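Local coordinates for SAP-like pentraxin (Limulus polyphemus, PDB 3FLP), which binds two calcium ions per subunit and probably acts as a calcium-dependent sugar-binding lectin of the pentraxin family, assembled as two stacked rings of seven subunits, at residues H44-S52 against Q156-S164; T73-N81 against V102-M113. All coordinates share one frame; numbering follows the deposited sequence.

Overall arrangement
Both contacts join the two antiparallel sheets of the pentraxin sandwich, a jelly-roll fold of the concanavalin clan. Their centres lie about 16 Å apart, and their nearest atoms come to about 5 Å without touching. Strands 48-55 and 73-80 belong to one sheet, with strand 60-68 between them. Strands 161-169, 100-107 and 112-117 belong to the other. Along the chain, contact 2 is nested inside the long loop that contact 1 closes. Contact 2 packs mostly apolar side chains, with H104 among them, between the sheets. Contact 1 packs the same interior but also reaches a calcium site through E157. The V80 side chain of contact 2 stays about 13 Å from a bound calcium ion.

Contact 1: residues H44-S52 against Q156-S164; sequences HRNTGYIFS and QESWSGELS. With CA (calcium ion), chain P.
I50 CG1 sits over one face of the W159 indole, 3.8 Å from the centroid of the five-membered ring, in a CH-pi contact. Water 1 lies over the opposite face, offset toward the rim. G48 CA meets the indole edge in plane. Water 1 also sits over the H44 imidazole, whose plane is turned 61° from the five-membered ring of W159. E157 O lies at the Y49 ring edge, 3.2 Å from CD1. That same oxygen accepts from Y49 N at 3.0 Å, and the donor comes from above the carbonyl plane. H44 holds CG between its backbone N and carbonyl carbon (chi1 55°), which turns NE2 toward the 158-160 backbone. Water 2 lies 2.8 Å from H44 NE2 and joins it to S158 OG and S160 OG. S158 OG also hydrogen-bonds the backbone O of E155. The E157 chain runs past Y49, with CB 3.7 Å from Y49 CD1. Its OE1 binds calcium at 2.4 Å, and E145, D147 and E154 bind the same ion. I50 CG2 meets L163 CD1. Strand 48-55 packs on the loop leading into strand 161-169 of the other sheet. Strand 60-68 flanks Y49 and W159; strand 33-42 lies against I50.

Contact 2: residues T73-N81 against V102-M113; sequences TLNLGLQVN and VCHVWSGVDGRM
L76 and V102 meet tip to tip, with L76 CD2 3.7 Å from V102 CG1. H104 points its ring edge at the backbone of G77. H104 NE2 donates a weak, bent hydrogen bond to G77 O, 3.0 Å long with an N-H...O angle of 124°. M113 slides past L78 in the opposite direction. Its extended chain brings the terminal CE to 3.6 Å from L78 CB. L78 CD2 turns to W106 CB at 4.0 Å, and the two side chains cross at about a right angle. V80 closes the row over the indole of W106. Its CG2 stands 3.9 Å from the centroid of the five-membered ring, over the face, and its CG1 lies 3.8 Å from W106 CZ2. CG of W106 lies anti to its backbone N (chi1 174°), laying the indole against V80. The backbone N of G108 lies over the opposite face.

This is face-to-face packing in the beta sandwich. The axes of strand segments 73-80 and 102-107, from different sheets, approach to 8.6 Å and cross at -36°. M113 comes from neighbouring strand 112-117.

Further out, W106 NE1 donates to V128 O, which fixes the turn of the indole. C103 faces away, in a disulfide with C37. In the hairpin, D110 OD1 accepts from R112 N in an Asx turn. R112 forms salt bridges with E126 and with E95 of a second subunit.

Contact 1: residues H44-S52 against Q156-S164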
loop_
_atom_site.group_PDB
_atom_site.type_symbol
_atom_site.label_atom_id
_atom_site.label_comp_id
_atom_site.label_asym_id
_atom_site.label_seq_id
_atom_site.Cartn_x
_atom_site.Cartn_y
_atom_site.Cartn_z
ATOM N N HIS A 44 28.002 2.419 43.448
ATOM C CA HIS A 44 28.555 1.824 44.666
ATOM C C HIS A 44 27.747 0.663 45.234
ATOM O O HIS A 44 26.540 0.546 45.015
ATOM C CB HIS A 44 28.784 2.896 45.750
ATOM C CG HIS A 44 27.568 3.702 46.098
ATOM N ND1 HIS A 44 26.482 3.175 46.766
ATOM C CD2 HIS A 44 27.282 5.013 45.899
ATOM C CE1 HIS A 44 25.584 4.122 46.964
ATOM N NE2 HIS A 44 26.044 5.248 46.449
ATOM N N ARG A 45 28.437 -0.207 45.965
ATOM C CA ARG A 45 27.819 -1.380 46.564
ATOM C C ARG A 45 27.004 -1.098 47.821
ATOM O O ARG A 45 26.007 -1.779 48.072
ATOM C CB ARG A 45 28.885 -2.426 46.899
ATOM C CG ARG A 45 29.463 -3.145 45.692
ATOM C CD ARG A 45 30.251 -4.371 46.127
ATOM N NE ARG A 45 30.385 -5.331 45.037
ATOM C CZ ARG A 45 30.846 -6.571 45.178
ATOM N NH1 ARG A 45 31.228 -7.014 46.370
ATOM N NH2 ARG A 45 30.909 -7.375 44.126
ATOM N N ASN A 46 27.416 -0.105 48.606
ATOM C CA ASN A 46 26.704 0.193 49.839
ATOM C C ASN A 46 25.299 0.729 49.613
ATOM O O ASN A 46 24.984 1.294 48.565
ATOM C CB ASN A 46 27.508 1.147 50.739
ATOM C CG ASN A 46 27.989 2.380 50.014
ATOM O OD1 ASN A 46 28.820 2.300 49.107
ATOM N ND2 ASN A 46 27.477 3.536 50.415
ATOM N N THR A 47 24.456 0.521 50.617
ATOM C CA THR A 47 23.062 0.927 50.578
ATOM C C THR A 47 22.828 2.372 50.160
ATOM O O THR A 47 23.512 3.287 50.613
ATOM C CB THR A 47 22.415 0.715 51.948
ATOM O OG1 THR A 47 22.680 -0.623 52.384
ATOM C CG2 THR A 47 20.907 0.935 51.870
ATOM N N GLY A 48 21.848 2.558 49.287
ATOM C CA GLY A 48 21.491 3.883 48.826
ATOM C C GLY A 48 19.993 3.903 48.589
ATOM O O GLY A 48 19.426 2.894 48.171
ATOM N N TYR A 49 19.343 5.027 48.868
ATOM C CA TYR A 49 17.900 5.134 48.655
ATOM C C TYR A 49 17.632 5.841 47.339
ATOM O O TYR A 49 18.135 6.939 47.095
ATOM C CB TYR A 49 17.240 5.882 49.818
ATOM C CG TYR A 49 17.311 5.084 51.090
ATOM C CD1 TYR A 49 18.495 5.010 51.821
ATOM C CD2 TYR A 49 16.225 4.313 51.508
ATOM C CE1 TYR A 49 18.602 4.181 52.935
ATOM C CE2 TYR A 49 16.318 3.478 52.618
ATOM C CZ TYR A 49 17.511 3.416 53.324
ATOM O OH TYR A 49 17.612 2.581 54.408
ATOM N N ILE A 50 16.833 5.199 46.493
ATOM C CA ILE A 50 16.521 5.727 45.171
ATOM C C ILE A 50 15.263 6.583 45.120
ATOM O O ILE A 50 15.314 7.756 44.751
ATOM C CB ILE A 50 16.383 4.562 44.161
ATOM C CG1 ILE A 50 17.686 3.759 44.142
ATOM C CG2 ILE A 50 16.069 5.095 42.768
ATOM C CD1 ILE A 50 17.612 2.484 43.340
ATOM N N PHE A 51 14.135 5.982 45.481
ATOM C CA PHE A 51 12.838 6.655 45.473
ATOM C C PHE A 51 12.379 6.897 46.914
ATOM O O PHE A 51 12.175 5.959 47.678
ATOM C CB PHE A 51 11.841 5.770 44.705
ATOM C CG PHE A 51 10.469 6.364 44.536
ATOM C CD1 PHE A 51 9.528 6.296 45.563
ATOM C CD2 PHE A 51 10.095 6.940 43.325
ATOM C CE1 PHE A 51 8.238 6.788 45.382
ATOM C CE2 PHE A 51 8.802 7.436 43.134
ATOM C CZ PHE A 51 7.873 7.359 44.162
ATOM N N SER A 52 12.222 8.165 47.272
ATOM C CA SER A 52 11.807 8.556 48.619
ATOM C C SER A 52 10.535 9.401 48.594
ATOM O O SER A 52 10.489 10.445 47.943
ATOM C CB SER A 52 12.944 9.346 49.290
ATOM O OG SER A 52 12.515 10.015 50.465
ATOM N N GLN A 156 25.199 9.213 53.949
ATOM C CA GLN A 156 25.285 7.760 54.024
ATOM C C GLN A 156 24.049 7.034 53.488
ATOM O O GLN A 156 24.053 5.814 53.360
ATOM C CB GLN A 156 25.586 7.314 55.455
ATOM C CG GLN A 156 27.027 7.595 55.880
ATOM C CD GLN A 156 27.374 6.990 57.234
ATOM O OE1 GLN A 156 26.785 7.348 58.263
ATOM N NE2 GLN A 156 28.334 6.064 57.242
ATOM N N GLU A 157 22.997 7.778 53.162
ATOM C CA GLU A 157 21.784 7.165 52.627
ATOM C C GLU A 157 21.523 7.584 51.177
ATOM O O GLU A 157 20.505 7.212 50.587
ATOM C CB GLU A 157 20.586 7.515 53.508
ATOM C CG GLU A 157 20.732 7.014 54.945
ATOM C CD GLU A 157 19.587 7.449 55.848
ATOM O OE1 GLU A 157 19.235 8.641 55.823
ATOM O OE2 GLU A 157 19.044 6.604 56.591
ATOM N N SER A 158 22.449 8.345 50.600
ATOM C CA SER A 158 22.297 8.799 49.223
ATOM C C SER A 158 22.599 7.679 48.232
ATOM O O SER A 158 23.240 6.682 48.573
ATOM C CB SER A 158 23.226 9.983 48.943
ATOM O OG SER A 158 24.573 9.560 48.865
ATOM N N TRP A 159 22.129 7.846 47.002
ATOM C CA TRP A 159 22.372 6.857 45.962
ATOM C C TRP A 159 23.048 7.550 44.790
ATOM O O TRP A 159 22.521 8.522 44.253
ATOM C CB TRP A 159 21.063 6.236 45.482
ATOM C CG TRP A 159 21.275 5.104 44.521
ATOM C CD1 TRP A 159 21.523 3.797 44.836
ATOM C CD2 TRP A 159 21.284 5.179 43.089
ATOM N NE1 TRP A 159 21.686 3.055 43.694
ATOM C CE2 TRP A 159 21.544 3.875 42.605
ATOM C CE3 TRP A 159 21.096 6.220 42.167
ATOM C CZ2 TRP A 159 21.621 3.582 41.236
ATOM C CZ3 TRP A 159 21.170 5.927 40.801
ATOM C CH2 TRP A 159 21.431 4.615 40.354
ATOM N N SER A 160 24.215 7.052 44.402
ATOM C CA SER A 160 24.944 7.627 43.281
ATOM C C SER A 160 24.925 6.659 42.106
ATOM O O SER A 160 25.000 5.445 42.288
ATOM C CB SER A 160 26.386 7.937 43.688
ATOM O OG SER A 160 26.413 8.977 44.652
ATOM N N GLY A 161 24.820 7.209 40.904
ATOM C CA GLY A 161 24.780 6.396 39.707
ATOM C C GLY A 161 23.957 7.107 38.657
ATOM O O GLY A 161 23.712 8.309 38.766
ATOM N N GLU A 162 23.528 6.374 37.638
ATOM C CA GLU A 162 22.726 6.963 36.578
ATOM C C GLU A 162 21.331 6.345 36.607
ATOM O O GLU A 162 21.164 5.155 36.892
ATOM C CB GLU A 162 23.409 6.743 35.221
ATOM C CG GLU A 162 24.823 7.341 35.190
ATOM C CD GLU A 162 25.595 7.045 33.916
ATOM O OE1 GLU A 162 25.109 6.279 33.061
ATOM O OE2 GLU A 162 26.709 7.576 33.772
ATOM N N LEU A 163 20.327 7.165 36.321
ATOM C CA LEU A 163 18.950 6.697 36.342
ATOM C C LEU A 163 18.161 7.208 35.143
ATOM O O LEU A 163 18.363 8.331 34.684
ATOM C CB LEU A 163 18.287 7.152 37.650
ATOM C CG LEU A 163 16.848 6.731 37.940
ATOM C CD1 LEU A 163 16.628 6.693 39.454
ATOM C CD2 LEU A 163 15.881 7.688 37.260
ATOM N N SER A 164 17.270 6.369 34.628
ATOM C CA SER A 164 16.432 6.769 33.508
ATOM C C SER A 164 15.168 5.924 33.422
ATOM O O SER A 164 15.044 4.897 34.090
ATOM C CB SER A 164 17.202 6.697 32.189
ATOM O OG SER A 164 17.120 5.415 31.621
HETATM CA CA CA P . 17.594 10.057 56.786
HETATM O O HOH W 1 24.841 3.038 43.843
HETATM O O HOH W 2 25.948 7.975 47.208
HETATM O O HOH W 3 25.000 5.890 50.317
HETATM O O HOH W 4 17.387 8.032 57.987
HETATM O O HOH W 5 18.203 11.691 55.188
#

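Contact 2: residues T73-N81 against V102-M113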
loop_
_atom_site.group_PDB
_atom_site.type_symbol
_atom_site.label_atom_id
_atom_site.label_comp_id
_atom_site.label_asym_id
_atom_site.label_seq_id
_atom_site.Cartn_x
_atom_site.Cartn_y
_atom_site.Cartn_z
ATOM N N THR A 73 25.777 -10.183 44.699
ATOM C CA THR A 73 24.328 -10.351 44.586
ATOM C C THR A 73 23.551 -9.065 44.855
ATOM O O THR A 73 23.849 -8.332 45.801
ATOM C CB THR A 73 23.836 -11.436 45.574
ATOM O OG1 THR A 73 24.304 -12.715 45.139
ATOM C CG2 THR A 73 22.328 -11.462 45.653
ATOM N N LEU A 74 22.547 -8.802 44.026
ATOM C CA LEU A 74 21.720 -7.612 44.188
ATOM C C LEU A 74 20.655 -7.808 45.261
ATOM O O LEU A 74 19.982 -8.833 45.298
ATOM C CB LEU A 74 21.022 -7.253 42.876
ATOM C CG LEU A 74 20.040 -6.075 42.955
ATOM C CD1 LEU A 74 20.782 -4.785 43.292
ATOM C CD2 LEU A 74 19.303 -5.936 41.637
ATOM N N ASN A 75 20.518 -6.820 46.135
ATOM C CA ASN A 75 19.508 -6.855 47.180
ATOM C C ASN A 75 18.636 -5.608 47.042
ATOM O O ASN A 75 19.135 -4.482 47.049
ATOM C CB ASN A 75 20.162 -6.901 48.561
ATOM C CG ASN A 75 20.121 -8.284 49.173
ATOM O OD1 ASN A 75 20.586 -9.261 48.576
ATOM N ND2 ASN A 75 19.564 -8.377 50.376
ATOM N N LEU A 76 17.333 -5.813 46.899
ATOM C CA LEU A 76 16.412 -4.697 46.744
ATOM C C LEU A 76 15.564 -4.551 47.994
ATOM O O LEU A 76 14.962 -5.515 48.471
ATOM C CB LEU A 76 15.520 -4.908 45.514
ATOM C CG LEU A 76 16.268 -5.000 44.179
ATOM C CD1 LEU A 76 15.305 -5.404 43.071
ATOM C CD2 LEU A 76 16.933 -3.651 43.868
ATOM N N GLY A 77 15.524 -3.334 48.523
ATOM C CA GLY A 77 14.762 -3.092 49.725
ATOM C C GLY A 77 13.597 -2.144 49.567
ATOM O O GLY A 77 13.550 -1.318 48.651
ATOM N N LEU A 78 12.648 -2.273 50.486
ATOM C CA LEU A 78 11.467 -1.441 50.507
ATOM C C LEU A 78 11.095 -1.122 51.950
ATOM O O LEU A 78 11.214 -1.969 52.838
ATOM C CB LEU A 78 10.292 -2.163 49.839
ATOM C CG LEU A 78 8.953 -1.407 49.869
ATOM C CD1 LEU A 78 9.083 -0.098 49.082
ATOM C CD2 LEU A 78 7.846 -2.280 49.282
ATOM N N GLN A 79 10.656 0.107 52.181
ATOM C CA GLN A 79 10.223 0.522 53.494
ATOM C C GLN A 79 8.912 1.269 53.282
ATOM O O GLN A 79 8.826 2.139 52.417
ATOM C CB GLN A 79 11.277 1.423 54.162
ATOM C CG GLN A 79 10.756 2.142 55.401
ATOM C CD GLN A 79 11.835 2.864 56.201
ATOM O OE1 GLN A 79 11.527 3.744 57.006
ATOM N NE2 GLN A 79 13.093 2.488 55.998
ATOM N N VAL A 80 7.887 0.896 54.043
ATOM C CA VAL A 80 6.581 1.543 53.943
ATOM C C VAL A 80 6.109 1.984 55.324
ATOM O O VAL A 80 6.171 1.225 56.291
ATOM C CB VAL A 80 5.506 0.601 53.336
ATOM C CG1 VAL A 80 4.156 1.320 53.283
ATOM C CG2 VAL A 80 5.926 0.154 51.947
ATOM N N ASN A 81 5.640 3.221 55.400
ATOM C CA ASN A 81 5.150 3.800 56.645
ATOM C C ASN A 81 6.109 3.578 57.818
ATOM O O ASN A 81 5.722 3.077 58.871
ATOM C CB ASN A 81 3.765 3.241 56.986
ATOM C CG ASN A 81 3.009 4.125 57.972
ATOM O OD1 ASN A 81 2.932 5.340 57.790
ATOM N ND2 ASN A 81 2.436 3.517 59.015
ATOM N N VAL A 102 15.150 -2.233 37.327
ATOM C CA VAL A 102 14.683 -2.617 38.647
ATOM C C VAL A 102 13.269 -2.114 38.865
ATOM O O VAL A 102 12.906 -1.021 38.424
ATOM C CB VAL A 102 15.628 -2.048 39.751
ATOM C CG1 VAL A 102 14.961 -2.122 41.115
ATOM C CG2 VAL A 102 16.931 -2.839 39.768
ATOM N N CYS A 103 12.463 -2.927 39.531
ATOM C CA CYS A 103 11.103 -2.537 39.804
ATOM C C CYS A 103 10.650 -3.037 41.177
ATOM O O CYS A 103 10.953 -4.160 41.569
ATOM C CB CYS A 103 10.173 -3.070 38.705
ATOM S SG CYS A 103 8.614 -2.141 38.656
ATOM N N HIS A 104 9.949 -2.172 41.907
ATOM C CA HIS A 104 9.412 -2.501 43.222
ATOM C C HIS A 104 7.895 -2.486 43.109
ATOM O O HIS A 104 7.312 -1.491 42.676
ATOM C CB HIS A 104 9.823 -1.465 44.275
ATOM C CG HIS A 104 11.257 -1.555 44.697
ATOM N ND1 HIS A 104 12.306 -1.262 43.851
ATOM C CD2 HIS A 104 11.812 -1.863 45.893
ATOM C CE1 HIS A 104 13.446 -1.378 44.510
ATOM N NE2 HIS A 104 13.173 -1.741 45.750
ATOM N N VAL A 105 7.261 -3.585 43.494
ATOM C CA VAL A 105 5.809 -3.702 43.449
ATOM C C VAL A 105 5.270 -3.797 44.876
ATOM O O VAL A 105 5.649 -4.696 45.629
ATOM C CB VAL A 105 5.395 -4.964 42.664
ATOM C CG1 VAL A 105 3.906 -5.222 42.809
ATOM C CG2 VAL A 105 5.773 -4.790 41.185
ATOM N N TRP A 106 4.393 -2.869 45.247
ATOM C CA TRP A 106 3.826 -2.863 46.589
ATOM C C TRP A 106 2.312 -2.757 46.592
ATOM O O TRP A 106 1.731 -1.941 45.875
ATOM C CB TRP A 106 4.369 -1.700 47.421
ATOM C CG TRP A 106 3.680 -1.595 48.759
ATOM C CD1 TRP A 106 3.792 -2.463 49.809
ATOM C CD2 TRP A 106 2.735 -0.598 49.163
ATOM N NE1 TRP A 106 2.975 -2.069 50.844
ATOM C CE2 TRP A 106 2.316 -0.927 50.475
ATOM C CE3 TRP A 106 2.201 0.542 48.546
ATOM C CZ2 TRP A 106 1.387 -0.156 51.183
ATOM C CZ3 TRP A 106 1.274 1.311 49.251
ATOM C CH2 TRP A 106 0.879 0.955 50.559
ATOM N N SER A 107 1.681 -3.571 47.429
ATOM C CA SER A 107 0.235 -3.558 47.553
ATOM C C SER A 107 -0.150 -3.485 49.022
ATOM O O SER A 107 0.110 -4.417 49.783
ATOM C CB SER A 107 -0.363 -4.823 46.933
ATOM O OG SER A 107 -1.775 -4.806 47.038
ATOM N N GLY A 108 -0.759 -2.375 49.419
ATOM C CA GLY A 108 -1.179 -2.228 50.797
ATOM C C GLY A 108 -2.469 -2.988 51.036
ATOM O O GLY A 108 -2.858 -3.222 52.184
ATOM N N VAL A 109 -3.137 -3.379 49.953
ATOM C CA VAL A 109 -4.391 -4.111 50.066
ATOM C C VAL A 109 -4.151 -5.457 50.738
ATOM O O VAL A 109 -4.889 -5.838 51.645
ATOM C CB VAL A 109 -5.050 -4.351 48.677
ATOM C CG1 VAL A 109 -6.370 -5.058 48.851
ATOM C CG2 VAL A 109 -5.271 -3.021 47.956
ATOM N N ASP A 110 -3.117 -6.174 50.298
ATOM C CA ASP A 110 -2.797 -7.475 50.874
ATOM C C ASP A 110 -1.457 -7.474 51.606
ATOM O O ASP A 110 -1.079 -8.472 52.210
ATOM C CB ASP A 110 -2.800 -8.556 49.777
ATOM C CG ASP A 110 -1.696 -8.359 48.734
ATOM O OD1 ASP A 110 -1.017 -7.304 48.740
ATOM O OD2 ASP A 110 -1.516 -9.271 47.898
ATOM N N GLY A 111 -0.746 -6.350 51.554
ATOM C CA GLY A 111 0.541 -6.250 52.222
ATOM C C GLY A 111 1.665 -7.021 51.545
ATOM O O GLY A 111 2.652 -7.389 52.183
ATOM N N ARG A 112 1.529 -7.269 50.247
ATOM C CA ARG A 112 2.550 -8.002 49.514
ATOM C C ARG A 112 3.552 -7.101 48.808
ATOM O O ARG A 112 3.192 -6.097 48.193
ATOM C CB ARG A 112 1.918 -8.942 48.484
ATOM C CG ARG A 112 2.944 -9.644 47.601
ATOM C CD ARG A 112 2.308 -10.723 46.751
ATOM N NE ARG A 112 1.725 -11.776 47.574
ATOM C CZ ARG A 112 1.133 -12.863 47.092
ATOM N NH1 ARG A 112 1.040 -13.050 45.779
ATOM N NH2 ARG A 112 0.633 -13.765 47.925
ATOM N N MET A 113 4.818 -7.484 48.907
ATOM C CA MET A 113 5.915 -6.764 48.274
ATOM C C MET A 113 6.586 -7.721 47.299
ATOM O O MET A 113 6.762 -8.897 47.598
ATOM C CB MET A 113 6.941 -6.309 49.320
ATOM C CG MET A 113 8.323 -5.984 48.748
ATOM S SD MET A 113 9.600 -5.875 50.028
ATOM C CE MET A 113 11.092 -5.604 49.032
#